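Local coordinates for putative oxidoreductase FAD-binding subunit (Sulfolobus tokodaii, PDB 4ZOH), which binds flavin-adenine dinucleotide and probably serves as the electron-transferring FAD subunit of a molybdopterin-dependent oxidoreductase, at residues 20-31 against 45-54; 197-207 against 222-231. One frame throughout, in Å; residues are numbered along the deposited sequence.

Contact 1 of 2, residues 20-31 against 45-54; sequences FLEEHQDARPLA and IRPSYIVEIR. With FAD (flavin-adenine dinucleotide), chain H.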
loop_
_atom_site.group_PDB
_atom_site.type_symbol
_atom_site.label_atom_id
_atom_site.label_comp_id
_atom_site.label_asym_id
_atom_site.label_seq_id
_atom_site.Cartn_x
_atom_site.Cartn_y
_atom_site.Cartn_z
ATOM N N PHE B 20 43.092 -6.082 15.589
ATOM C CA PHE B 20 42.242 -4.987 15.108
ATOM C C PHE B 20 41.978 -3.989 16.217
ATOM O O PHE B 20 42.068 -2.780 15.973
ATOM C CB PHE B 20 40.923 -5.444 14.486
ATOM C CG PHE B 20 40.256 -4.352 13.682
ATOM C CD1 PHE B 20 40.389 -4.316 12.296
ATOM C CD2 PHE B 20 39.538 -3.309 14.321
ATOM C CE1 PHE B 20 39.794 -3.292 11.563
ATOM C CE2 PHE B 20 38.947 -2.286 13.589
ATOM C CZ PHE B 20 39.075 -2.283 12.205
ATOM N N LEU B 21 41.683 -4.494 17.422
ATOM C CA LEU B 21 41.445 -3.618 18.587
ATOM C C LEU B 21 42.683 -2.845 19.039
ATOM O O LEU B 21 42.560 -1.663 19.431
ATOM C CB LEU B 21 40.856 -4.393 19.767
ATOM C CG LEU B 21 39.422 -4.825 19.498
ATOM C CD1 LEU B 21 39.027 -5.979 20.430
ATOM C CD2 LEU B 21 38.480 -3.628 19.555
ATOM N N GLU B 22 43.858 -3.516 18.981
ATOM C CA GLU B 22 45.174 -2.874 19.248
ATOM C C GLU B 22 45.268 -1.648 18.375
ATOM O O GLU B 22 45.298 -0.529 18.890
ATOM C CB GLU B 22 46.377 -3.762 18.874
ATOM C CG GLU B 22 46.549 -5.085 19.595
ATOM C CD GLU B 22 47.905 -5.698 19.349
ATOM O OE1 GLU B 22 47.986 -6.831 18.802
ATOM O OE2 GLU B 22 48.892 -5.011 19.705
ATOM N N GLU B 23 45.277 -1.891 17.054
ATOM C CA GLU B 23 45.467 -0.855 16.035
ATOM C C GLU B 23 44.346 0.177 15.897
ATOM O O GLU B 23 44.565 1.266 15.366
ATOM C CB GLU B 23 45.739 -1.513 14.699
ATOM C CG GLU B 23 47.175 -1.989 14.581
ATOM C CD GLU B 23 47.283 -3.354 13.947
ATOM O OE1 GLU B 23 46.719 -3.546 12.855
ATOM O OE2 GLU B 23 47.927 -4.238 14.548
ATOM N N HIS B 24 43.145 -0.157 16.367
ATOM C CA HIS B 24 42.035 0.799 16.295
ATOM C C HIS B 24 41.484 1.127 17.693
ATOM O O HIS B 24 40.522 0.526 18.191
ATOM C CB HIS B 24 40.965 0.268 15.372
ATOM C CG HIS B 24 41.414 0.171 13.962
ATOM N ND1 HIS B 24 41.930 -0.995 13.423
ATOM C CD2 HIS B 24 41.458 1.104 12.983
ATOM C CE1 HIS B 24 42.237 -0.786 12.157
ATOM N NE2 HIS B 24 41.957 0.476 11.863
ATOM N N GLN B 25 42.139 2.095 18.302
ATOM C CA GLN B 25 41.955 2.475 19.679
ATOM C C GLN B 25 40.504 2.583 20.039
ATOM O O GLN B 25 40.136 2.291 21.162
ATOM C CB GLN B 25 42.626 3.837 19.899
ATOM C CG GLN B 25 44.157 3.789 19.790
ATOM C CD GLN B 25 44.832 3.274 21.062
ATOM O OE1 GLN B 25 44.356 3.528 22.164
ATOM N NE2 GLN B 25 45.946 2.565 20.915
ATOM N N ASP B 26 39.673 3.019 19.099
ATOM C CA ASP B 26 38.316 3.381 19.443
ATOM C C ASP B 26 37.257 2.457 18.811
ATOM O O ASP B 26 36.085 2.789 18.745
ATOM C CB ASP B 26 38.105 4.811 19.051
ATOM C CG ASP B 26 37.919 4.931 17.628
ATOM O OD1 ASP B 26 38.662 4.270 16.855
ATOM O OD2 ASP B 26 36.969 5.625 17.277
ATOM N N ALA B 27 37.692 1.311 18.331
ATOM C CA ALA B 27 36.813 0.224 17.975
ATOM C C ALA B 27 36.341 -0.457 19.264
ATOM O O ALA B 27 37.113 -0.575 20.196
ATOM C CB ALA B 27 37.540 -0.767 17.104
ATOM N N ARG B 28 35.084 -0.871 19.322
ATOM C CA ARG B 28 34.517 -1.547 20.516
ATOM C C ARG B 28 34.171 -2.988 20.142
ATOM O O ARG B 28 33.587 -3.219 19.075
ATOM C CB ARG B 28 33.255 -0.795 21.020
ATOM C CG ARG B 28 33.523 0.495 21.795
ATOM C CD ARG B 28 34.005 0.141 23.193
ATOM N NE ARG B 28 35.123 0.965 23.627
ATOM C CZ ARG B 28 35.042 1.918 24.564
ATOM N NH1 ARG B 28 33.889 2.171 25.178
ATOM N NH2 ARG B 28 36.118 2.626 24.911
ATOM N N PRO B 29 34.526 -3.974 20.991
ATOM C CA PRO B 29 34.033 -5.306 20.673
ATOM C C PRO B 29 32.555 -5.511 21.064
ATOM O O PRO B 29 32.054 -4.837 21.995
ATOM C CB PRO B 29 34.919 -6.203 21.518
ATOM C CG PRO B 29 35.263 -5.363 22.689
ATOM C CD PRO B 29 35.446 -3.990 22.145
ATOM N N LEU B 30 31.889 -6.455 20.394
ATOM C CA LEU B 30 30.445 -6.729 20.598
ATOM C C LEU B 30 30.310 -8.113 21.130
ATOM O O LEU B 30 30.681 -9.051 20.451
ATOM C CB LEU B 30 29.659 -6.639 19.274
ATOM C CG LEU B 30 28.195 -7.179 19.180
ATOM C CD1 LEU B 30 27.257 -6.407 20.128
ATOM C CD2 LEU B 30 27.661 -7.134 17.726
ATOM N N ALA B 31 29.729 -8.246 22.322
ATOM C CA ALA B 31 29.354 -9.540 22.868
ATOM C C ALA B 31 27.829 -9.736 22.749
ATOM O O ALA B 31 27.311 -9.936 21.631
ATOM C CB ALA B 31 29.826 -9.675 24.316
ATOM N N ILE B 45 27.885 6.822 22.339
ATOM C CA ILE B 45 29.208 6.364 21.903
ATOM C C ILE B 45 29.222 6.391 20.383
ATOM O O ILE B 45 28.168 6.222 19.744
ATOM C CB ILE B 45 29.549 4.975 22.525
ATOM C CG1 ILE B 45 31.040 4.699 22.572
ATOM C CG2 ILE B 45 28.781 3.788 21.923
ATOM C CD1 ILE B 45 31.370 3.760 23.719
ATOM N N ARG B 46 30.403 6.591 19.802
ATOM C CA ARG B 46 30.565 6.734 18.349
ATOM C C ARG B 46 31.859 6.088 17.936
ATOM O O ARG B 46 32.774 6.781 17.565
ATOM C CB ARG B 46 30.629 8.200 17.956
ATOM C CG ARG B 46 29.324 8.931 18.131
ATOM C CD ARG B 46 29.467 10.386 17.751
ATOM N NE ARG B 46 28.216 11.103 17.951
ATOM C CZ ARG B 46 27.239 11.150 17.054
ATOM N NH1 ARG B 46 27.333 10.510 15.881
ATOM N NH2 ARG B 46 26.154 11.831 17.338
ATOM N N PRO B 47 31.937 4.750 17.993
ATOM C CA PRO B 47 33.184 4.125 17.651
ATOM C C PRO B 47 33.341 4.078 16.131
ATOM O O PRO B 47 32.366 4.239 15.419
ATOM C CB PRO B 47 33.043 2.718 18.224
ATOM C CG PRO B 47 31.601 2.478 18.424
ATOM C CD PRO B 47 30.853 3.764 18.174
ATOM N N SER B 48 34.560 3.852 15.655
ATOM C CA SER B 48 34.872 3.790 14.242
ATOM C C SER B 48 34.464 2.425 13.754
ATOM O O SER B 48 33.991 2.274 12.624
ATOM C CB SER B 48 36.376 3.983 14.040
ATOM O OG SER B 48 37.103 3.172 14.962
ATOM N N TYR B 49 34.677 1.419 14.612
ATOM C CA TYR B 49 34.378 0.053 14.278
ATOM C C TYR B 49 33.749 -0.688 15.454
ATOM O O TYR B 49 34.086 -0.469 16.597
ATOM C CB TYR B 49 35.645 -0.694 13.832
ATOM C CG TYR B 49 36.192 -0.249 12.486
ATOM C CD1 TYR B 49 35.828 -0.920 11.308
ATOM C CD2 TYR B 49 37.099 0.824 12.386
ATOM C CE1 TYR B 49 36.328 -0.515 10.069
ATOM C CE2 TYR B 49 37.612 1.227 11.150
ATOM C CZ TYR B 49 37.224 0.555 9.997
ATOM O OH TYR B 49 37.725 0.946 8.767
ATOM N N ILE B 50 32.841 -1.583 15.154
ATOM C CA ILE B 50 32.436 -2.542 16.132
ATOM C C ILE B 50 33.095 -3.859 15.692
ATOM O O ILE B 50 32.965 -4.266 14.531
ATOM C CB ILE B 50 30.888 -2.652 16.176
ATOM C CG1 ILE B 50 30.239 -1.384 16.747
ATOM C CG2 ILE B 50 30.431 -3.931 16.876
ATOM C CD1 ILE B 50 30.736 -0.934 18.104
ATOM N N VAL B 51 33.771 -4.533 16.620
ATOM C CA VAL B 51 34.429 -5.811 16.323
ATOM C C VAL B 51 33.606 -6.950 16.932
ATOM O O VAL B 51 33.378 -6.980 18.157
ATOM C CB VAL B 51 35.868 -5.797 16.909
ATOM C CG1 VAL B 51 36.627 -7.090 16.644
ATOM C CG2 VAL B 51 36.604 -4.533 16.489
ATOM N N GLU B 52 33.205 -7.909 16.104
ATOM C CA GLU B 52 32.294 -8.957 16.581
ATOM C C GLU B 52 33.071 -10.123 17.215
ATOM O O GLU B 52 33.786 -10.816 16.532
ATOM C CB GLU B 52 31.300 -9.426 15.468
ATOM C CG GLU B 52 30.402 -10.572 15.891
ATOM C CD GLU B 52 29.496 -11.102 14.801
ATOM O OE1 GLU B 52 28.837 -10.335 14.041
ATOM O OE2 GLU B 52 29.406 -12.316 14.725
ATOM N N ILE B 53 32.893 -10.353 18.506
ATOM C CA ILE B 53 33.639 -11.439 19.180
ATOM C C ILE B 53 32.751 -12.614 19.472
ATOM O O ILE B 53 33.230 -13.656 19.856
ATOM C CB ILE B 53 34.407 -10.945 20.425
ATOM C CG1 ILE B 53 33.445 -10.443 21.521
ATOM C CG2 ILE B 53 35.408 -9.848 20.028
ATOM C CD1 ILE B 53 34.107 -10.361 22.895
ATOM N N ARG B 54 31.455 -12.441 19.198
ATOM C CA ARG B 54 30.359 -13.353 19.583
ATOM C C ARG B 54 30.523 -14.762 19.097
ATOM O O ARG B 54 30.027 -15.655 19.725
ATOM C CB ARG B 54 29.033 -12.905 18.978
ATOM C CG ARG B 54 28.535 -11.512 19.266
ATOM C CD ARG B 54 27.115 -11.301 18.675
ATOM N NE ARG B 54 26.295 -12.538 18.728
ATOM C CZ ARG B 54 25.584 -12.930 19.788
ATOM N NH1 ARG B 54 24.883 -14.063 19.760
ATOM N NH2 ARG B 54 25.594 -12.187 20.890
HETATM P PA FAD H . 27.952 -5.723 25.295
HETATM O O1A FAD H . 26.807 -4.768 25.303
HETATM O O2A FAD H . 28.280 -6.522 24.107
HETATM O O5B FAD H . 29.266 -4.965 25.666
HETATM C C5B FAD H . 29.275 -4.031 26.788
HETATM C C4B FAD H . 30.760 -3.376 26.917
HETATM O O4B FAD H . 31.825 -4.396 27.084
HETATM C C3B FAD H . 31.097 -2.704 25.592
HETATM O O3B FAD H . 31.804 -1.515 25.850
HETATM C C2B FAD H . 31.937 -3.741 24.810
HETATM O O2B FAD H . 32.829 -3.172 23.844
HETATM C C1B FAD H . 32.747 -4.361 25.897
HETATM N N9A FAD H . 32.975 -5.800 25.937
HETATM C C8A FAD H . 32.102 -6.791 25.771
HETATM N N7A FAD H . 32.724 -7.973 25.990
HETATM C C5A FAD H . 34.013 -7.699 26.307
HETATM C C6A FAD H . 35.129 -8.491 26.653
HETATM N N6A FAD H . 34.963 -9.809 26.715
HETATM N N1A FAD H . 36.312 -7.901 26.907
HETATM C C2A FAD H . 36.454 -6.550 26.912
HETATM N N3A FAD H . 35.415 -5.778 26.581
HETATM C C4A FAD H . 34.180 -6.319 26.278
HETATM N N1 FAD H . 22.391 -5.681 33.873
HETATM C C2 FAD H . 22.346 -5.936 35.240
HETATM O O2 FAD H . 23.380 -6.157 35.836
HETATM N N3 FAD H . 21.162 -5.947 35.914
HETATM C C4 FAD H . 19.997 -5.684 35.273
HETATM O O4 FAD H . 18.949 -5.754 35.923
HETATM C C4X FAD H . 20.028 -5.391 33.893
HETATM N N5 FAD H . 18.845 -5.130 33.236
HETATM C C5X FAD H . 18.896 -4.812 31.846
HETATM C C6 FAD H . 17.702 -4.489 31.210
HETATM C C7 FAD H . 17.702 -4.202 29.836
HETATM C C7M FAD H . 16.338 -3.859 29.198
HETATM C C8 FAD H . 18.914 -4.207 29.116
HETATM C C8M FAD H . 19.001 -3.866 27.603
HETATM C C9 FAD H . 20.129 -4.483 29.769
HETATM C C9A FAD H . 20.113 -4.806 31.129
HETATM N N10 FAD H . 21.305 -5.095 31.829
HETATM C C10 FAD H . 21.226 -5.391 33.203
HETATM C "C1'" FAD H . 22.610 -5.099 31.177
HETATM C "C2'" FAD H . 22.930 -6.480 30.576
HETATM O "O2'" FAD H . 23.244 -7.374 31.665
HETATM C "C3'" FAD H . 24.074 -6.427 29.525
HETATM O "O3'" FAD H . 24.011 -7.678 28.837
HETATM C "C4'" FAD H . 25.457 -6.270 30.136
HETATM O "O4'" FAD H . 25.442 -5.125 30.989
HETATM C "C5'" FAD H . 26.554 -6.100 29.063
HETATM O "O5'" FAD H . 26.874 -7.444 28.615
HETATM P P FAD H . 26.834 -7.789 27.077
HETATM O O1P FAD H . 27.458 -9.134 26.895
HETATM O O2P FAD H . 25.468 -7.600 26.538
HETATM O O3P FAD H . 27.847 -6.684 26.581
#

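Contact 2 of 2, residues 197-207 against 222-231; sequences LSGDVIEDVRI and AEEELLGKRL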
loop_
_atom_site.group_PDB
_atom_site.type_symbol
_atom_site.label_atom_id
_atom_site.label_comp_id
_atom_site.label_asym_id
_atom_site.label_seq_id
_atom_site.Cartn_x
_atom_site.Cartn_y
_atom_site.Cartn_z
ATOM N N LEU B 197 28.764 -22.361 57.682
ATOM C CA LEU B 197 28.557 -22.716 59.079
ATOM C C LEU B 197 29.530 -23.845 59.471
ATOM O O LEU B 197 29.703 -24.831 58.706
ATOM C CB LEU B 197 27.096 -23.174 59.281
ATOM C CG LEU B 197 26.039 -22.024 59.215
ATOM C CD1 LEU B 197 24.723 -22.530 59.685
ATOM C CD2 LEU B 197 26.396 -20.831 60.076
ATOM N N SER B 198 30.176 -23.690 60.629
ATOM C CA SER B 198 30.818 -24.846 61.292
ATOM C C SER B 198 30.070 -24.961 62.607
ATOM O O SER B 198 30.236 -24.140 63.484
ATOM C CB SER B 198 32.345 -24.651 61.377
ATOM O OG SER B 198 32.639 -23.477 62.119
ATOM N N GLY B 199 29.176 -25.944 62.680
ATOM C CA GLY B 199 28.247 -26.097 63.780
ATOM C C GLY B 199 27.268 -24.928 63.668
ATOM O O GLY B 199 26.655 -24.766 62.631
ATOM N N ASP B 200 27.134 -24.104 64.713
ATOM C CA ASP B 200 26.331 -22.905 64.639
ATOM C C ASP B 200 27.195 -21.653 64.660
ATOM O O ASP B 200 26.705 -20.548 64.864
ATOM C CB ASP B 200 25.240 -22.883 65.715
ATOM C CG ASP B 200 25.798 -22.828 67.163
ATOM O OD1 ASP B 200 24.955 -23.002 68.089
ATOM O OD2 ASP B 200 27.015 -22.611 67.360
ATOM N N VAL B 201 28.473 -21.818 64.362
ATOM C CA VAL B 201 29.371 -20.692 64.199
ATOM C C VAL B 201 29.529 -20.307 62.712
ATOM O O VAL B 201 29.649 -21.156 61.827
ATOM C CB VAL B 201 30.760 -21.049 64.747
ATOM C CG1 VAL B 201 31.789 -19.978 64.359
ATOM C CG2 VAL B 201 30.664 -21.291 66.249
ATOM N N ILE B 202 29.544 -19.011 62.458
ATOM C CA ILE B 202 29.765 -18.492 61.136
ATOM C C ILE B 202 31.262 -18.525 60.927
ATOM O O ILE B 202 31.990 -17.630 61.336
ATOM C CB ILE B 202 29.086 -17.101 60.945
ATOM C CG1 ILE B 202 27.549 -17.272 60.968
ATOM C CG2 ILE B 202 29.488 -16.449 59.639
ATOM C CD1 ILE B 202 26.794 -15.953 60.991
ATOM N N GLU B 203 31.681 -19.603 60.282
ATOM C CA GLU B 203 33.063 -19.873 59.859
ATOM C C GLU B 203 33.612 -18.886 58.776
ATOM O O GLU B 203 34.703 -18.345 58.914
ATOM C CB GLU B 203 33.149 -21.371 59.448
ATOM C CG GLU B 203 34.417 -21.755 58.730
ATOM C CD GLU B 203 34.605 -23.246 58.587
ATOM O OE1 GLU B 203 35.763 -23.658 58.707
ATOM O OE2 GLU B 203 33.645 -24.026 58.339
ATOM N N ASP B 204 32.855 -18.638 57.711
ATOM C CA ASP B 204 33.226 -17.580 56.713
ATOM C C ASP B 204 31.959 -16.786 56.381
ATOM O O ASP B 204 30.850 -17.330 56.451
ATOM C CB ASP B 204 33.810 -18.257 55.486
ATOM C CG ASP B 204 34.397 -17.279 54.435
ATOM O OD1 ASP B 204 34.745 -16.101 54.695
ATOM O OD2 ASP B 204 34.558 -17.759 53.299
ATOM N N VAL B 205 32.099 -15.490 56.151
ATOM C CA VAL B 205 30.966 -14.700 55.670
ATOM C C VAL B 205 31.449 -13.657 54.657
ATOM O O VAL B 205 32.514 -13.092 54.824
ATOM C CB VAL B 205 30.120 -14.105 56.802
ATOM C CG1 VAL B 205 30.971 -13.176 57.672
ATOM C CG2 VAL B 205 28.856 -13.429 56.253
ATOM N N ARG B 206 30.705 -13.484 53.557
ATOM C CA ARG B 206 31.059 -12.455 52.561
ATOM C C ARG B 206 29.820 -11.718 52.122
ATOM O O ARG B 206 28.794 -12.330 51.804
ATOM C CB ARG B 206 31.771 -13.090 51.369
ATOM C CG ARG B 206 33.059 -13.813 51.714
ATOM C CD ARG B 206 32.976 -15.215 51.151
ATOM N NE ARG B 206 34.243 -15.916 51.143
ATOM C CZ ARG B 206 35.234 -15.760 50.270
ATOM N NH1 ARG B 206 35.162 -14.900 49.254
ATOM N NH2 ARG B 206 36.337 -16.487 50.410
ATOM N N ILE B 207 29.904 -10.397 52.165
ATOM C CA ILE B 207 28.762 -9.548 51.839
ATOM C C ILE B 207 29.114 -8.496 50.781
ATOM O O ILE B 207 30.039 -7.665 50.988
ATOM C CB ILE B 207 28.170 -8.916 53.087
ATOM C CG1 ILE B 207 27.818 -10.021 54.089
ATOM C CG2 ILE B 207 26.934 -8.133 52.692
ATOM C CD1 ILE B 207 27.213 -9.561 55.396
ATOM N N ALA B 222 29.600 -5.364 58.436
ATOM C CA ALA B 222 28.613 -6.412 58.650
ATOM C C ALA B 222 29.347 -7.747 58.789
ATOM O O ALA B 222 28.967 -8.626 59.604
ATOM C CB ALA B 222 27.576 -6.437 57.534
ATOM N N GLU B 223 30.425 -7.863 58.035
ATOM C CA GLU B 223 31.287 -9.038 58.113
ATOM C C GLU B 223 31.967 -9.272 59.478
ATOM O O GLU B 223 31.788 -10.355 60.078
ATOM C CB GLU B 223 32.293 -9.042 56.970
ATOM C CG GLU B 223 31.623 -9.465 55.684
ATOM C CD GLU B 223 32.500 -9.225 54.478
ATOM O OE1 GLU B 223 33.747 -9.198 54.637
ATOM O OE2 GLU B 223 31.927 -9.088 53.369
ATOM N N GLU B 224 32.743 -8.286 59.941
ATOM C CA GLU B 224 33.219 -8.199 61.335
ATOM C C GLU B 224 32.181 -8.647 62.364
ATOM O O GLU B 224 32.420 -9.529 63.134
ATOM C CB GLU B 224 33.530 -6.765 61.637
ATOM C CG GLU B 224 34.984 -6.390 61.568
ATOM C CD GLU B 224 35.132 -5.021 62.175
ATOM O OE1 GLU B 224 34.651 -4.823 63.306
ATOM O OE2 GLU B 224 35.663 -4.125 61.506
ATOM N N GLU B 225 30.989 -8.091 62.314
ATOM C CA GLU B 225 29.922 -8.469 63.239
ATOM C C GLU B 225 29.503 -9.944 63.228
ATOM O O GLU B 225 28.960 -10.436 64.211
ATOM C CB GLU B 225 28.726 -7.590 62.974
ATOM C CG GLU B 225 28.173 -6.859 64.163
ATOM C CD GLU B 225 29.213 -6.607 65.248
ATOM O OE1 GLU B 225 30.140 -5.722 65.092
ATOM O OE2 GLU B 225 29.045 -7.353 66.233
ATOM N N LEU B 226 29.757 -10.669 62.139
ATOM C CA LEU B 226 29.192 -12.006 62.064
ATOM C C LEU B 226 30.266 -13.052 62.121
ATOM O O LEU B 226 29.999 -14.176 62.481
ATOM C CB LEU B 226 28.361 -12.221 60.771
ATOM C CG LEU B 226 27.139 -11.371 60.449
ATOM C CD1 LEU B 226 26.872 -11.378 58.930
ATOM C CD2 LEU B 226 25.922 -11.890 61.240
ATOM N N LEU B 227 31.449 -12.689 61.677
ATOM C CA LEU B 227 32.500 -13.658 61.462
ATOM C C LEU B 227 32.947 -14.341 62.770
ATOM O O LEU B 227 33.327 -13.674 63.732
ATOM C CB LEU B 227 33.683 -12.997 60.805
ATOM C CG LEU B 227 34.814 -13.959 60.441
ATOM C CD1 LEU B 227 34.366 -15.065 59.510
ATOM C CD2 LEU B 227 35.981 -13.189 59.849
ATOM N N GLY B 228 32.880 -15.666 62.779
ATOM C CA GLY B 228 33.336 -16.458 63.916
ATOM C C GLY B 228 32.303 -16.548 65.025
ATOM O O GLY B 228 32.491 -17.334 65.940
ATOM N N LYS B 229 31.205 -15.792 64.933
ATOM C CA LYS B 229 30.207 -15.767 66.005
ATOM C C LYS B 229 29.144 -16.808 65.833
ATOM O O LYS B 229 28.966 -17.350 64.732
ATOM C CB LYS B 229 29.622 -14.362 66.175
ATOM C CG LYS B 229 30.753 -13.402 66.524
ATOM C CD LYS B 229 30.302 -12.161 67.241
ATOM C CE LYS B 229 31.233 -11.023 66.861
ATOM N NZ LYS B 229 30.618 -9.726 67.251
ATOM N N ARG B 230 28.471 -17.126 66.932
ATOM C CA ARG B 230 27.330 -18.019 66.938
ATOM C C ARG B 230 26.123 -17.172 66.629
ATOM O O ARG B 230 25.953 -16.124 67.213
ATOM C CB ARG B 230 27.134 -18.699 68.305
ATOM C CG ARG B 230 28.314 -19.551 68.751
ATOM C CD ARG B 230 28.053 -20.260 70.084
ATOM N NE ARG B 230 27.008 -21.287 70.057
ATOM C CZ ARG B 230 26.381 -21.780 71.134
ATOM N NH1 ARG B 230 26.720 -21.328 72.363
ATOM N NH2 ARG B 230 25.464 -22.765 71.008
ATOM N N LEU B 231 25.285 -17.644 65.719
ATOM C CA LEU B 231 24.137 -16.891 65.221
ATOM C C LEU B 231 23.038 -16.735 66.271
ATOM O O LEU B 231 22.610 -17.711 66.875
ATOM C CB LEU B 231 23.584 -17.573 63.944
ATOM C CG LEU B 231 23.047 -19.031 63.964
ATOM C CD1 LEU B 231 21.509 -19.150 63.985
ATOM C CD2 LEU B 231 23.612 -19.817 62.794
#

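Contact 1 of 2, residues 20-31 against 45-54
Strands 28-30 and 49-52 pair in parallel as the two strands of a beta-alpha-beta unit, with helix 36-41 between them in the chain. Strand 49-52 is the middle strand of a small three-stranded parallel sheet and bonds on its other edge to strand 7-10. The pairing is a ladder of backbone bonds. Arg-28 N donates to Tyr-49 O (2.9 Å), Val-51 N to Arg-28 O, Leu-30 N to Val-51 O and Ile-53 N to Leu-30 O.

Helix 14-23 packs against one face of this pair. There CG2 of Val-51 meets Leu-21 CD2 at 3.7 Å and also touches the ring of Phe-20. Phe-20 holds CG opposite its backbone N (chi1 -165°), which sets the ring edge against Tyr-49. Its CZ stands over the centre of the Tyr-49 ring, 3.5 Å from Tyr-49 CG, in a T-shaped stack with planes at 72°. His-24 completes the aromatic cluster. Its ND1 lies over the face of the Phe-20 ring and donates to Phe-20 O (3.1 Å), which holds the imidazole in place. The Tyr-49 hydroxyl is hydrogen-bonded to a polar side chain of another protein chain.

On the other face, Leu-30 CB packs on Ile-50 CG2 at 3.7 Å. Before the strands, Ser-48 OG donates to Asp-26 OD1 (2.7 Å), meeting it from above the carboxylate plane. Beyond them, the guanidinium of Arg-54 presents its edge to Ala-31 O, with NH2 2.9 Å away.

FAD lies by the C-terminal end of strand 28-30. Its ribose O2B donates to Pro-29 O (2.6 Å), and Ala-31 N donates to phosphate oxygen O2A. These main-chain groups, not used between the two segments, bind the cofactor, and the strand pairing is likely to fix their positions.

Contact 2 of 2, residues 197-207 against 222-231
Asp-200 and Arg-230 form a side-on, two-nitrogen salt bridge where a beta hairpin packs on a helix and the loop after it. Strands 189-198 and 201-210 form the hairpin, joined by a type II' turn. Helical residues 222-226 run nearly antiparallel to strand residues 201-207. Arg-230 NE donates to Asp-200 OD2 and Arg-230 NH2 to Asp-200 OD1, both at 3.0 Å, with carboxylate and guanidinium planes 36° apart. An alanine in place of Asp-200 would probably leave the Arg-230 guanidinium without its acidic mate and free to swing.

The backbones bridge once, at Val-201 and Arg-230, where Ile-202 N donates to Lys-229 O. Further on, in the type II turn from Leu-226 to Lys-229, Gly-228 N donates to Ile-202 O.

The side chains of Leu-226 and Val-205 cross at about a right angle, with Leu-226 CD1 3.9 Å from Val-205 CG2. The Ile-202 side chain crosses Leu-226 obliquely, its CD1 4.1 Å from Leu-226 CB.

Glu-223 and Ile-207 run past each other in opposite directions. Extended beyond CG (chi2 169°), Glu-223 brings OE2, also salt-bridged to Arg-218, within 2.7 Å of Ile-207 N, which donates on its anti side, 31° out of the carboxylate plane.

How the contacts relate
The two contacts come one after the other along the chain, contact 1 first. The centres of contact 1 and contact 2 are about 45 Å apart. The nearest atoms of contact 1 and contact 2 are about 26 Å apart. They lie on opposite sides of the chain's centre and share no strand or helix. Contact 1 lies on the three-stranded parallel sheet and helix 14-23, in the FAD-binding domain. Contact 2 sets helix 220-226 and its following loop against the four-stranded antiparallel sheet, in the CO dehydrogenase flavoprotein C-terminal domain. Contact 1 holds part of the cofactor site and also reaches other protein chains of the assembly. Contact 2 joins hairpin and helix within its own chain, away from the FAD-binding residues of contact 1.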